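Local coordinates for insecticidal protein (PDB 7ML9) that probably acts as an insecticidal beta-pore-forming toxin of the aerolysin/epsilon-toxin class, active against the western corn rootworm, at residues E46-N51 against P64-V69; T120-L125 against V196-T201; K200-L205 against L285-I290. All coordinates share one frame; numbering follows the deposited sequence.

Contact 1: E46-N51 against P64-V69. With EDO (1,2-ethanediol), chain E.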
ATOM      1  N   GLU A  46      -3.484  40.404  -8.664  1.00 17.78           N
ATOM      2  CA  GLU A  46      -2.347  41.010  -9.347  1.00 20.70           C
ATOM      3  C   GLU A  46      -2.804  42.179 -10.208  1.00 26.46           C
ATOM      4  O   GLU A  46      -2.149  43.229 -10.238  1.00 22.48           O
ATOM      5  CB  GLU A  46      -1.612  39.979 -10.216  1.00 19.76           C
ATOM      6  CG  GLU A  46      -0.928  38.840  -9.391  1.00 19.69           C
ATOM      7  CD  GLU A  46      -0.085  37.883 -10.228  1.00 21.31           C
ATOM      8  OE1 GLU A  46      -0.138  37.916 -11.481  1.00 18.40           O
ATOM      9  OE2 GLU A  46       0.639  37.060  -9.613  1.00 21.76           O
ATOM     10  N   ALA A  47      -3.925  42.008 -10.922  1.00 22.98           N
ATOM     11  CA  ALA A  47      -4.368  43.029 -11.870  1.00 25.48           C
ATOM     12  C   ALA A  47      -4.764  44.319 -11.173  1.00 23.96           C
ATOM     13  O   ALA A  47      -4.560  45.406 -11.724  1.00 31.24           O
ATOM     14  CB  ALA A  47      -5.545  42.511 -12.700  1.00 24.64           C
ATOM     15  N   TRP A  48      -5.322  44.223  -9.971  1.00 23.13           N
ATOM     16  CA  TRP A  48      -5.966  45.355  -9.334  1.00 30.55           C
ATOM     17  C   TRP A  48      -5.454  45.638  -7.935  1.00 31.10           C
ATOM     18  O   TRP A  48      -5.976  46.546  -7.284  1.00 31.31           O
ATOM     19  CB  TRP A  48      -7.491  45.131  -9.281  1.00 27.90           C
ATOM     20  CG  TRP A  48      -8.142  45.059 -10.639  1.00 33.46           C
ATOM     21  CD1 TRP A  48      -8.843  44.009 -11.162  1.00 36.32           C
ATOM     22  CD2 TRP A  48      -8.155  46.085 -11.643  1.00 39.35           C
ATOM     23  NE1 TRP A  48      -9.284  44.314 -12.428  1.00 34.56           N
ATOM     24  CE2 TRP A  48      -8.876  45.582 -12.746  1.00 34.95           C
ATOM     25  CE3 TRP A  48      -7.630  47.384 -11.713  1.00 46.78           C
ATOM     26  CZ2 TRP A  48      -9.093  46.333 -13.904  1.00 48.08           C
ATOM     27  CZ3 TRP A  48      -7.839  48.128 -12.874  1.00 43.59           C
ATOM     28  CH2 TRP A  48      -8.567  47.600 -13.948  1.00 47.06           C
ATOM     29  N   ASN A  49      -4.473  44.874  -7.444  1.00 26.95           N
ATOM     30  CA  ASN A  49      -3.940  45.024  -6.085  1.00 26.35           C
ATOM     31  C   ASN A  49      -5.015  44.855  -5.016  1.00 30.73           C
ATOM     32  O   ASN A  49      -5.012  45.545  -3.995  1.00 34.74           O
ATOM     33  CB  ASN A  49      -3.223  46.361  -5.924  1.00 34.11           C
ATOM     34  CG  ASN A  49      -1.977  46.427  -6.756  1.00 31.90           C
ATOM     35  OD1 ASN A  49      -1.900  47.169  -7.739  1.00 40.81           O
ATOM     36  ND2 ASN A  49      -1.001  45.610  -6.398  1.00 35.53           N
ATOM     37  N   THR A  50      -5.924  43.909  -5.237  1.00 28.87           N
ATOM     38  CA  THR A  50      -6.999  43.613  -4.306  1.00 25.22           C
ATOM     39  C   THR A  50      -6.594  42.452  -3.396  1.00 27.77           C
ATOM     40  O   THR A  50      -5.523  41.867  -3.541  1.00 25.97           O
ATOM     41  CB  THR A  50      -8.272  43.274  -5.079  1.00 27.83           C
ATOM     42  OG1 THR A  50      -7.923  42.498  -6.233  1.00 21.81           O
ATOM     43  CG2 THR A  50      -8.986  44.565  -5.526  1.00 30.09           C
ATOM     44  N   ASN A  51      -7.477  42.090  -2.470  1.00 24.91           N
ATOM     45  CA  ASN A  51      -7.265  40.965  -1.560  1.00 32.74           C
ATOM     46  C   ASN A  51      -8.440  39.974  -1.612  1.00 25.08           C
ATOM     47  O   ASN A  51      -8.904  39.468  -0.582  1.00 27.55           O
ATOM     48  CB  ASN A  51      -7.026  41.464  -0.140  1.00 35.22           C
ATOM     49  CG  ASN A  51      -8.275  42.098   0.488  1.00 47.31           C
ATOM     50  OD1 ASN A  51      -9.220  42.489  -0.211  1.00 49.99           O
ATOM     51  ND2 ASN A  51      -8.291  42.176   1.812  1.00 56.14           N
ATOM     52  N   PRO A  64      -5.726  49.935  -3.358  1.00 58.81           N
ATOM     53  CA  PRO A  64      -5.056  51.234  -3.185  1.00 60.88           C
ATOM     54  C   PRO A  64      -4.889  51.992  -4.484  1.00 59.85           C
ATOM     55  O   PRO A  64      -4.714  53.214  -4.456  1.00 69.00           O
ATOM     56  CB  PRO A  64      -3.696  50.850  -2.586  1.00 60.51           C
ATOM     57  CG  PRO A  64      -3.899  49.487  -2.005  1.00 66.00           C
ATOM     58  CD  PRO A  64      -4.890  48.814  -2.903  1.00 55.80           C
ATOM     59  N   THR A  65      -4.953  51.308  -5.621  1.00 60.53           N
ATOM     60  CA  THR A  65      -4.775  51.924  -6.926  1.00 58.93           C
ATOM     61  C   THR A  65      -6.074  52.057  -7.711  1.00 60.20           C
ATOM     62  O   THR A  65      -6.043  52.544  -8.845  1.00 59.10           O
ATOM     63  CB  THR A  65      -3.760  51.115  -7.749  1.00 64.04           C
ATOM     64  OG1 THR A  65      -3.473  51.802  -8.971  1.00 72.43           O
ATOM     65  CG2 THR A  65      -4.302  49.718  -8.073  1.00 44.26           C
ATOM     66  N   GLU A  66      -7.212  51.645  -7.147  1.00 59.48           N
ATOM     67  CA  GLU A  66      -8.427  51.536  -7.947  1.00 54.28           C
ATOM     68  C   GLU A  66      -9.702  51.822  -7.161  1.00 51.62           C
ATOM     69  O   GLU A  66     -10.759  52.061  -7.755  1.00 57.22           O
ATOM     70  CB  GLU A  66      -8.515  50.137  -8.555  1.00 58.81           C
ATOM     71  CG  GLU A  66      -9.419  50.041  -9.750  1.00 57.40           C
ATOM     72  CD  GLU A  66      -8.812  50.711 -10.949  1.00 62.70           C
ATOM     73  OE1 GLU A  66      -7.569  50.644 -11.077  1.00 63.52           O
ATOM     74  OE2 GLU A  66      -9.566  51.300 -11.753  1.00 65.58           O
ATOM     75  N   GLY A  67      -9.629  51.784  -5.839  1.00 52.57           N
ATOM     76  CA  GLY A  67     -10.818  51.940  -5.026  1.00 52.94           C
ATOM     77  C   GLY A  67     -11.483  50.607  -4.743  1.00 57.02           C
ATOM     78  O   GLY A  67     -10.885  49.536  -4.891  1.00 51.11           O
ATOM     79  N   ILE A  68     -12.748  50.678  -4.322  1.00 51.07           N
ATOM     80  CA  ILE A  68     -13.503  49.465  -4.038  1.00 50.12           C
ATOM     81  C   ILE A  68     -13.797  48.744  -5.344  1.00 49.21           C
ATOM     82  O   ILE A  68     -14.292  49.340  -6.310  1.00 52.44           O
ATOM     83  CB  ILE A  68     -14.795  49.782  -3.271  1.00 49.45           C
ATOM     84  CG1 ILE A  68     -14.480  50.551  -1.982  1.00 52.89           C
ATOM     85  CG2 ILE A  68     -15.547  48.494  -2.949  1.00 45.50           C
ATOM     86  CD1 ILE A  68     -13.703  49.754  -0.942  1.00 55.80           C
ATOM     87  N   VAL A  69     -13.463  47.460  -5.387  1.00 43.00           N
ATOM     88  CA  VAL A  69     -13.620  46.639  -6.577  1.00 39.66           C
ATOM     89  C   VAL A  69     -14.475  45.441  -6.196  1.00 35.47           C
ATOM     90  O   VAL A  69     -14.414  44.953  -5.063  1.00 34.17           O
ATOM     91  CB  VAL A  69     -12.254  46.185  -7.143  1.00 39.09           C
ATOM     92  CG1 VAL A  69     -12.435  45.463  -8.455  1.00 38.64           C
ATOM     93  CG2 VAL A  69     -11.338  47.367  -7.324  1.00 45.09           C
TER
HETATM   94  C1  EDO E 404       1.484  36.415  -5.079  1.00 40.26           C
HETATM   95  O1  EDO E 404       1.651  34.998  -5.045  1.00 29.64           O
HETATM   96  C2  EDO E 404       1.720  36.870  -6.510  1.00 33.97           C
HETATM   97  O2  EDO E 404       0.451  36.904  -7.167  1.00 27.64           O
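Trp48 presents the CE3-CZ3 rim of its indole to the carboxylate of Glu66, across the junction between the last turn of helix 28-48 and the loop between strands 59-63 and 69-71, which carries a classic beta bulge. Glu66 OE1 lies near the ring plane, 3.1 Å from Trp48 CZ3, and the ring and carboxylate planes are 65° apart, so an oxygen meets the rim and the two flat groups do not stack. The Glu66 chain leaves anti to its own N and then bends at chi2 (72°), which brings the carboxylate back to the indole. Ala47 CB sits over one face of the same ring, toward its rim. Glu66 and Gly67 form the bulge opposite Ser63, whose OG bonds to Trp48 O and so ties the helix end to the neighbouring strand. After the helix, Asn49, with positive phi (58°), is the first residue to leave helical geometry: its O lies 3.4 Å from Pro64 CD, and its OD1 3.5 Å from Thr65 CG2. That methyl also lies 3.7 Å from Trp48 O. Thr50 OG1 is hydrogen-bonded to Asn45 OD1, and its methyl turns toward Val69, at the start of strand 69-71, with Thr50 CG2 4.0 Å from Val69 CB.

Contact 2: T120-L125 against V196-T201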
ATOM      1  N   THR A 120      24.690 -52.255  13.961  1.00 28.79           N
ATOM      2  CA  THR A 120      26.125 -52.349  14.194  1.00 31.12           C
ATOM      3  C   THR A 120      26.921 -51.403  13.309  1.00 30.75           C
ATOM      4  O   THR A 120      28.128 -51.250  13.515  1.00 26.62           O
ATOM      5  CB  THR A 120      26.598 -53.790  13.968  1.00 29.90           C
ATOM      6  OG1 THR A 120      26.268 -54.188  12.634  1.00 27.90           O
ATOM      7  CG2 THR A 120      25.908 -54.734  14.958  1.00 30.09           C
ATOM      8  N   MET A 121      26.272 -50.773  12.334  1.00 26.11           N
ATOM      9  CA  MET A 121      26.900 -49.830  11.423  1.00 25.59           C
ATOM     10  C   MET A 121      26.263 -48.456  11.592  1.00 27.89           C
ATOM     11  O   MET A 121      25.044 -48.352  11.782  1.00 25.02           O
ATOM     12  CB  MET A 121      26.737 -50.291   9.967  1.00 23.84           C
ATOM     13  CG  MET A 121      27.152 -51.743   9.719  1.00 32.27           C
ATOM     14  SD  MET A 121      28.929 -51.940  10.011  1.00 34.04           S
ATOM     15  CE  MET A 121      29.591 -51.058   8.592  1.00 29.22           C
ATOM     16  N   ASP A 122      27.088 -47.408  11.542  1.00 26.76           N
ATOM     17  CA  ASP A 122      26.573 -46.052  11.389  1.00 26.55           C
ATOM     18  C   ASP A 122      25.708 -45.975  10.134  1.00 28.69           C
ATOM     19  O   ASP A 122      26.040 -46.559   9.101  1.00 27.13           O
ATOM     20  CB  ASP A 122      27.716 -45.047  11.259  1.00 29.05           C
ATOM     21  CG  ASP A 122      28.559 -44.942  12.507  1.00 35.44           C
ATOM     22  OD1 ASP A 122      28.204 -45.560  13.537  1.00 33.46           O
ATOM     23  OD2 ASP A 122      29.584 -44.221  12.448  1.00 37.13           O
ATOM     24  N   GLN A 123      24.597 -45.246  10.212  1.00 27.51           N
ATOM     25  CA  GLN A 123      23.684 -45.153   9.084  1.00 26.39           C
ATOM     26  C   GLN A 123      23.389 -43.694   8.749  1.00 27.30           C
ATOM     27  O   GLN A 123      23.470 -42.802   9.601  1.00 26.08           O
ATOM     28  CB  GLN A 123      22.357 -45.915   9.359  1.00 23.83           C
ATOM     29  CG  GLN A 123      22.551 -47.401   9.711  1.00 24.67           C
ATOM     30  CD  GLN A 123      22.912 -48.245   8.504  1.00 25.49           C
ATOM     31  OE1 GLN A 123      22.923 -47.756   7.381  1.00 25.43           O
ATOM     32  NE2 GLN A 123      23.234 -49.521   8.736  1.00 25.34           N
ATOM     33  N   GLU A 124      23.055 -43.461   7.490  1.00 31.22           N
ATOM     34  CA  GLU A 124      22.489 -42.186   7.062  1.00 31.99           C
ATOM     35  C   GLU A 124      21.009 -42.454   6.828  1.00 22.00           C
ATOM     36  O   GLU A 124      20.642 -43.167   5.888  1.00 29.00           O
ATOM     37  CB  GLU A 124      23.191 -41.646   5.819  1.00 42.98           C
ATOM     38  CG  GLU A 124      24.088 -40.454   6.124  1.00 56.96           C
ATOM     39  CD  GLU A 124      25.245 -40.323   5.147  1.00 81.17           C
ATOM     40  OE1 GLU A 124      26.323 -39.833   5.555  1.00 81.52           O
ATOM     41  OE2 GLU A 124      25.065 -40.728   3.977  1.00 81.33           O
ATOM     42  N   LEU A 125      20.179 -41.933   7.726  1.00 23.76           N
ATOM     43  CA  LEU A 125      18.753 -42.232   7.790  1.00 22.33           C
ATOM     44  C   LEU A 125      17.956 -41.008   7.350  1.00 24.80           C
ATOM     45  O   LEU A 125      18.234 -39.891   7.795  1.00 28.51           O
ATOM     46  CB  LEU A 125      18.361 -42.646   9.212  1.00 21.00           C
ATOM     47  CG  LEU A 125      19.073 -43.910   9.715  1.00 24.65           C
ATOM     48  CD1 LEU A 125      18.631 -44.282  11.142  1.00 24.36           C
ATOM     49  CD2 LEU A 125      18.803 -45.027   8.743  1.00 20.83           C
ATOM     50  N   VAL A 196      23.251 -41.272  11.850  1.00 26.35           N
ATOM     51  CA  VAL A 196      22.925 -41.801  13.175  1.00 25.40           C
ATOM     52  C   VAL A 196      23.906 -42.925  13.492  1.00 27.98           C
ATOM     53  O   VAL A 196      23.895 -43.966  12.817  1.00 22.75           O
ATOM     54  CB  VAL A 196      21.474 -42.299  13.247  1.00 29.69           C
ATOM     55  CG1 VAL A 196      21.135 -42.715  14.675  1.00 23.04           C
ATOM     56  CG2 VAL A 196      20.504 -41.213  12.750  1.00 24.78           C
ATOM     57  N   PRO A 197      24.777 -42.751  14.481  1.00 30.22           N
ATOM     58  CA  PRO A 197      25.803 -43.769  14.755  1.00 28.01           C
ATOM     59  C   PRO A 197      25.231 -45.071  15.303  1.00 27.71           C
ATOM     60  O   PRO A 197      24.175 -45.103  15.949  1.00 20.98           O
ATOM     61  CB  PRO A 197      26.702 -43.093  15.797  1.00 29.68           C
ATOM     62  CG  PRO A 197      26.465 -41.622  15.629  1.00 28.54           C
ATOM     63  CD  PRO A 197      25.016 -41.497  15.215  1.00 28.37           C
ATOM     64  N   ALA A 198      25.976 -46.157  15.070  1.00 28.45           N
ATOM     65  CA  ALA A 198      25.588 -47.471  15.576  1.00 24.00           C
ATOM     66  C   ALA A 198      25.188 -47.398  17.048  1.00 19.38           C
ATOM     67  O   ALA A 198      25.842 -46.731  17.853  1.00 25.98           O
ATOM     68  CB  ALA A 198      26.745 -48.466  15.385  1.00 26.74           C
ATOM     69  N   GLY A 199      24.088 -48.064  17.391  1.00 24.48           N
ATOM     70  CA  GLY A 199      23.613 -48.111  18.756  1.00 23.20           C
ATOM     71  C   GLY A 199      22.935 -46.854  19.259  1.00 27.89           C
ATOM     72  O   GLY A 199      22.542 -46.814  20.432  1.00 25.59           O
ATOM     73  N   LYS A 200      22.765 -45.832  18.424  1.00 24.44           N
ATOM     74  CA  LYS A 200      22.191 -44.573  18.880  1.00 26.80           C
ATOM     75  C   LYS A 200      20.732 -44.450  18.446  1.00 23.09           C
ATOM     76  O   LYS A 200      20.317 -44.980  17.416  1.00 21.47           O
ATOM     77  CB  LYS A 200      22.983 -43.381  18.342  1.00 24.66           C
ATOM     78  CG  LYS A 200      24.452 -43.348  18.742  1.00 30.80           C
ATOM     79  CD  LYS A 200      24.648 -43.309  20.240  1.00 30.49           C
ATOM     80  CE  LYS A 200      26.110 -43.023  20.572  1.00 36.10           C
ATOM     81  NZ  LYS A 200      26.344 -43.140  22.032  1.00 36.46           N
ATOM     82  N   THR A 201      19.948 -43.763  19.263  1.00 25.75           N
ATOM     83  CA  THR A 201      18.581 -43.415  18.905  1.00 26.53           C
ATOM     84  C   THR A 201      18.482 -41.899  18.911  1.00 23.23           C
ATOM     85  O   THR A 201      18.805 -41.261  19.916  1.00 23.16           O
ATOM     86  CB  THR A 201      17.567 -44.022  19.871  1.00 29.39           C
ATOM     87  OG1 THR A 201      17.707 -45.451  19.884  1.00 24.60           O
ATOM     88  CG2 THR A 201      16.147 -43.660  19.426  1.00 23.88           C
TER
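Asp122 and Gln123 bind Ala198 and Val196 through three hydrogen bonds, where a two-stranded antiparallel sheet runs into a type II beta turn from Pro197 to Lys200. Gln123 and Val196 are a hydrogen-bonded antiparallel pair: Val196 N to Gln123 O is 2.7 Å, and the return bond from Gln123 N to Val196 O is 3.0 Å. One residue before Gln123, the Asp122 side chain takes over from the backbone. Its OD1 receives Ala198 N at 2.8 Å with a nearly straight N-H (168°), on the anti side of the carboxylate and 25° out of its plane. The same oxygen lies 3.2 Å from Pro197 CA. With chi1 at -65°, CG stands beside the Asp122 N and faces the turn. Leu125 CD1 and Val196 CG2 make an apolar contact at 3.9 Å, the two side chains crossing at about a right angle; separately, Ala198 CB lies against the Thr120 carbonyl group. In the next shell, the turn is closed by Lys200 N on Pro197 O, with Gly199 supplying the positive phi. Tyr202 and Leu114 pack against Val196. Asn116 ND2 bonds to Met121 O and, weakly, to Val196 O.

Contact 3: K200-L205 against L285-I290. With EDO (1,2-ethanediol), chain I.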
ATOM      1  N   LYS A 200      22.765 -45.832  18.424  1.00 24.44           N
ATOM      2  CA  LYS A 200      22.191 -44.573  18.880  1.00 26.80           C
ATOM      3  C   LYS A 200      20.732 -44.450  18.446  1.00 23.09           C
ATOM      4  O   LYS A 200      20.317 -44.980  17.416  1.00 21.47           O
ATOM      5  CB  LYS A 200      22.983 -43.381  18.342  1.00 24.66           C
ATOM      6  CG  LYS A 200      24.452 -43.348  18.742  1.00 30.80           C
ATOM      7  CD  LYS A 200      24.648 -43.309  20.240  1.00 30.49           C
ATOM      8  CE  LYS A 200      26.110 -43.023  20.572  1.00 36.10           C
ATOM      9  NZ  LYS A 200      26.344 -43.140  22.032  1.00 36.46           N
ATOM     10  N   THR A 201      19.948 -43.763  19.263  1.00 25.75           N
ATOM     11  CA  THR A 201      18.581 -43.415  18.905  1.00 26.53           C
ATOM     12  C   THR A 201      18.482 -41.899  18.911  1.00 23.23           C
ATOM     13  O   THR A 201      18.805 -41.261  19.916  1.00 23.16           O
ATOM     14  CB  THR A 201      17.567 -44.022  19.871  1.00 29.39           C
ATOM     15  OG1 THR A 201      17.707 -45.451  19.884  1.00 24.60           O
ATOM     16  CG2 THR A 201      16.147 -43.660  19.426  1.00 23.88           C
ATOM     17  N   TYR A 202      18.062 -41.333  17.787  1.00 24.97           N
ATOM     18  CA  TYR A 202      17.922 -39.894  17.639  1.00 19.80           C
ATOM     19  C   TYR A 202      16.449 -39.510  17.516  1.00 23.68           C
ATOM     20  O   TYR A 202      15.609 -40.301  17.080  1.00 24.41           O
ATOM     21  CB  TYR A 202      18.688 -39.392  16.413  1.00 20.89           C
ATOM     22  CG  TYR A 202      20.179 -39.269  16.597  1.00 24.09           C
ATOM     23  CD1 TYR A 202      20.792 -39.612  17.803  1.00 24.14           C
ATOM     24  CD2 TYR A 202      20.981 -38.782  15.562  1.00 26.56           C
ATOM     25  CE1 TYR A 202      22.159 -39.493  17.967  1.00 29.34           C
ATOM     26  CE2 TYR A 202      22.348 -38.659  15.718  1.00 30.57           C
ATOM     27  CZ  TYR A 202      22.928 -39.016  16.923  1.00 28.29           C
ATOM     28  OH  TYR A 202      24.282 -38.882  17.082  1.00 32.89           O
ATOM     29  N   ARG A 203      16.140 -38.299  17.952  1.00 23.32           N
ATOM     30  CA  ARG A 203      14.811 -37.726  17.825  1.00 26.80           C
ATOM     31  C   ARG A 203      14.941 -36.482  16.963  1.00 24.89           C
ATOM     32  O   ARG A 203      15.834 -35.665  17.199  1.00 25.48           O
ATOM     33  CB  ARG A 203      14.243 -37.376  19.197  1.00 29.02           C
ATOM     34  CG  ARG A 203      12.825 -36.897  19.183  1.00 35.31           C
ATOM     35  CD  ARG A 203      12.259 -36.959  20.585  1.00 40.06           C
ATOM     36  NE  ARG A 203      12.614 -35.777  21.359  1.00 49.00           N
ATOM     37  CZ  ARG A 203      12.589 -35.715  22.685  1.00 58.53           C
ATOM     38  NH1 ARG A 203      12.237 -36.782  23.391  1.00 60.11           N
ATOM     39  NH2 ARG A 203      12.925 -34.588  23.305  1.00 57.32           N
ATOM     40  N   VAL A 204      14.089 -36.361  15.947  1.00 22.24           N
ATOM     41  CA  VAL A 204      14.034 -35.169  15.103  1.00 20.50           C
ATOM     42  C   VAL A 204      12.780 -34.392  15.474  1.00 28.32           C
ATOM     43  O   VAL A 204      11.670 -34.919  15.351  1.00 19.74           O
ATOM     44  CB  VAL A 204      14.020 -35.521  13.610  1.00 26.97           C
ATOM     45  CG1 VAL A 204      14.077 -34.234  12.772  1.00 23.97           C
ATOM     46  CG2 VAL A 204      15.170 -36.437  13.278  1.00 30.54           C
ATOM     47  N   LEU A 205      12.954 -33.152  15.936  1.00 25.66           N
ATOM     48  CA  LEU A 205      11.854 -32.225  16.189  1.00 25.72           C
ATOM     49  C   LEU A 205      11.833 -31.162  15.099  1.00 27.72           C
ATOM     50  O   LEU A 205      12.884 -30.633  14.721  1.00 22.85           O
ATOM     51  CB  LEU A 205      11.991 -31.534  17.545  1.00 23.38           C
ATOM     52  CG  LEU A 205      12.221 -32.301  18.844  1.00 30.40           C
ATOM     53  CD1 LEU A 205      12.149 -31.343  20.022  1.00 37.65           C
ATOM     54  CD2 LEU A 205      11.189 -33.347  19.023  1.00 34.77           C
ATOM     55  N   LEU A 285      14.982 -28.123  11.723  1.00 23.99           N
ATOM     56  CA  LEU A 285      14.977 -29.445  12.341  1.00 22.37           C
ATOM     57  C   LEU A 285      16.033 -29.495  13.435  1.00 26.27           C
ATOM     58  O   LEU A 285      17.187 -29.126  13.206  1.00 33.98           O
ATOM     59  CB  LEU A 285      15.244 -30.542  11.314  1.00 21.08           C
ATOM     60  CG  LEU A 285      14.304 -30.646  10.123  1.00 27.55           C
ATOM     61  CD1 LEU A 285      14.565 -31.929   9.342  1.00 25.43           C
ATOM     62  CD2 LEU A 285      12.877 -30.583  10.605  1.00 24.96           C
ATOM     63  N   LYS A 286      15.628 -29.928  14.616  1.00 24.24           N
ATOM     64  CA  LYS A 286      16.494 -30.064  15.776  1.00 25.10           C
ATOM     65  C   LYS A 286      16.682 -31.553  16.050  1.00 32.47           C
ATOM     66  O   LYS A 286      15.699 -32.282  16.233  1.00 29.23           O
ATOM     67  CB  LYS A 286      15.861 -29.338  16.957  1.00 25.45           C
ATOM     68  CG  LYS A 286      16.526 -29.458  18.299  1.00 38.07           C
ATOM     69  CD  LYS A 286      15.532 -29.001  19.359  1.00 41.51           C
ATOM     70  CE  LYS A 286      16.112 -27.978  20.310  1.00 49.22           C
ATOM     71  NZ  LYS A 286      15.928 -28.397  21.730  1.00 56.96           N
ATOM     72  N   ILE A 287      17.936 -32.004  16.058  1.00 27.57           N
ATOM     73  CA  ILE A 287      18.276 -33.419  16.212  1.00 24.35           C
ATOM     74  C   ILE A 287      18.769 -33.650  17.630  1.00 30.82           C
ATOM     75  O   ILE A 287      19.759 -33.041  18.050  1.00 29.39           O
ATOM     76  CB  ILE A 287      19.349 -33.848  15.203  1.00 26.10           C
ATOM     77  CG1 ILE A 287      19.007 -33.344  13.803  1.00 32.57           C
ATOM     78  CG2 ILE A 287      19.560 -35.369  15.266  1.00 27.47           C
ATOM     79  CD1 ILE A 287      17.696 -33.852  13.274  1.00 28.14           C
ATOM     80  N   GLU A 288      18.100 -34.540  18.363  1.00 27.61           N
ATOM     81  CA  GLU A 288      18.441 -34.831  19.748  1.00 27.46           C
ATOM     82  C   GLU A 288      18.872 -36.284  19.903  1.00 31.02           C
ATOM     83  O   GLU A 288      18.256 -37.190  19.337  1.00 25.10           O
ATOM     84  CB  GLU A 288      17.268 -34.565  20.686  1.00 32.00           C
ATOM     85  CG  GLU A 288      16.856 -33.110  20.790  1.00 37.55           C
ATOM     86  CD  GLU A 288      15.700 -32.903  21.753  1.00 51.11           C
ATOM     87  OE1 GLU A 288      15.044 -33.905  22.122  1.00 47.38           O
ATOM     88  OE2 GLU A 288      15.452 -31.738  22.145  1.00 49.71           O
ATOM     89  N   ASP A 289      19.923 -36.496  20.690  1.00 31.78           N
ATOM     90  CA  ASP A 289      20.375 -37.839  21.048  1.00 26.58           C
ATOM     91  C   ASP A 289      19.582 -38.271  22.274  1.00 25.97           C
ATOM     92  O   ASP A 289      19.736 -37.692  23.355  1.00 32.11           O
ATOM     93  CB  ASP A 289      21.877 -37.836  21.321  1.00 34.10           C
ATOM     94  CG  ASP A 289      22.454 -39.240  21.509  1.00 34.46           C
ATOM     95  OD1 ASP A 289      21.676 -40.197  21.698  1.00 28.65           O
ATOM     96  OD2 ASP A 289      23.695 -39.375  21.461  1.00 33.11           O
ATOM     97  N   ILE A 290      18.712 -39.263  22.105  1.00 22.93           N
ATOM     98  CA  ILE A 290      17.906 -39.771  23.203  1.00 27.58           C
ATOM     99  C   ILE A 290      18.289 -41.209  23.549  1.00 30.20           C
ATOM    100  O   ILE A 290      17.498 -41.928  24.146  1.00 33.78           O
ATOM    101  CB  ILE A 290      16.404 -39.659  22.901  1.00 27.67           C
ATOM    102  CG1 ILE A 290      16.069 -40.365  21.592  1.00 26.19           C
ATOM    103  CG2 ILE A 290      15.988 -38.199  22.848  1.00 36.96           C
ATOM    104  CD1 ILE A 290      14.610 -40.759  21.479  1.00 30.19           C
TER
HETATM  105  C1  EDO I 408      10.112 -39.651  20.972  1.00 47.48           C
HETATM  106  O1  EDO I 408       9.310 -39.238  19.859  1.00 53.27           O
HETATM  107  C2  EDO I 408       9.588 -39.033  22.257  1.00 54.40           C
HETATM  108  O2  EDO I 408      10.688 -38.419  22.935  1.00 61.67           O
HETATM  109  O   HOH W   1      24.881 -41.281  22.981  1.00 33.89           O
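The Tyr202 ring and the Arg203 guanidinium point to opposite faces of the sheet. At the phenol's edge, in its plane, lies Asp289 OD1, and Asp289 CG is 3.6 Å from Tyr202 CE1, with ring and carboxylate planes 62° apart. Ile287 CG2 approaches Tyr202 CD2 obliquely at 3.7 Å. One face of the guanidinium carries Ile290 CG2, while a 1,2-ethanediol lies at its edge, at a distance too short to be trusted. Glu288 OE1 comes in obliquely to make a salt bridge with Arg203 NH2, modelled at an unusually short 2.5 Å. The two side chains lie side by side and point the same way, the arginine bending at chi3 (84°) to bring NH2 over. Glu288 OE2 extends the network through a weak bridge to Lys286 NZ (3.4 Å). Between the two groups, strands 201-205 and 285-289 pair antiparallel, their N-to-C directions 155° apart, in the long beta-sheet of this aerolysin-type fold. Arg203 and Glu288 exchange two backbone bonds, as do Leu205 and Lys286, and Ile290 N adds one to Thr201 O. On the Tyr202 face, Val204 CG2 rests 3.6 Å from Ile287 CD1. Asp289 OD1 is hydrogen-bonded to Thr291 OG1, and its OD2 accepts from a bridging water that in turn accepts from Lys200 NZ.

Overall arrangement
Contact 1 comes first along the chain and stands apart: its centre lies about 99 Å from that of contact 2 and about 90 Å from that of contact 3, on the opposite side of the chain's centre. It joins the end of helix 28-48 to the loop between strands 59-63 and 69-71. Contacts 2 and 3 are neighbours, with centres about 12 Å apart, and share Lys200 and Thr201. The turn after strand 193-196 feeds strand 201-229, which pairs with strand 266-289 in the large mixed sheet. Tyr202 bridges the two, its OH 3.3 Å from Pro197 CD. The contacts thus sample both ends of an elongated, strand-rich molecule, consistent with an aerolysin-type toxin.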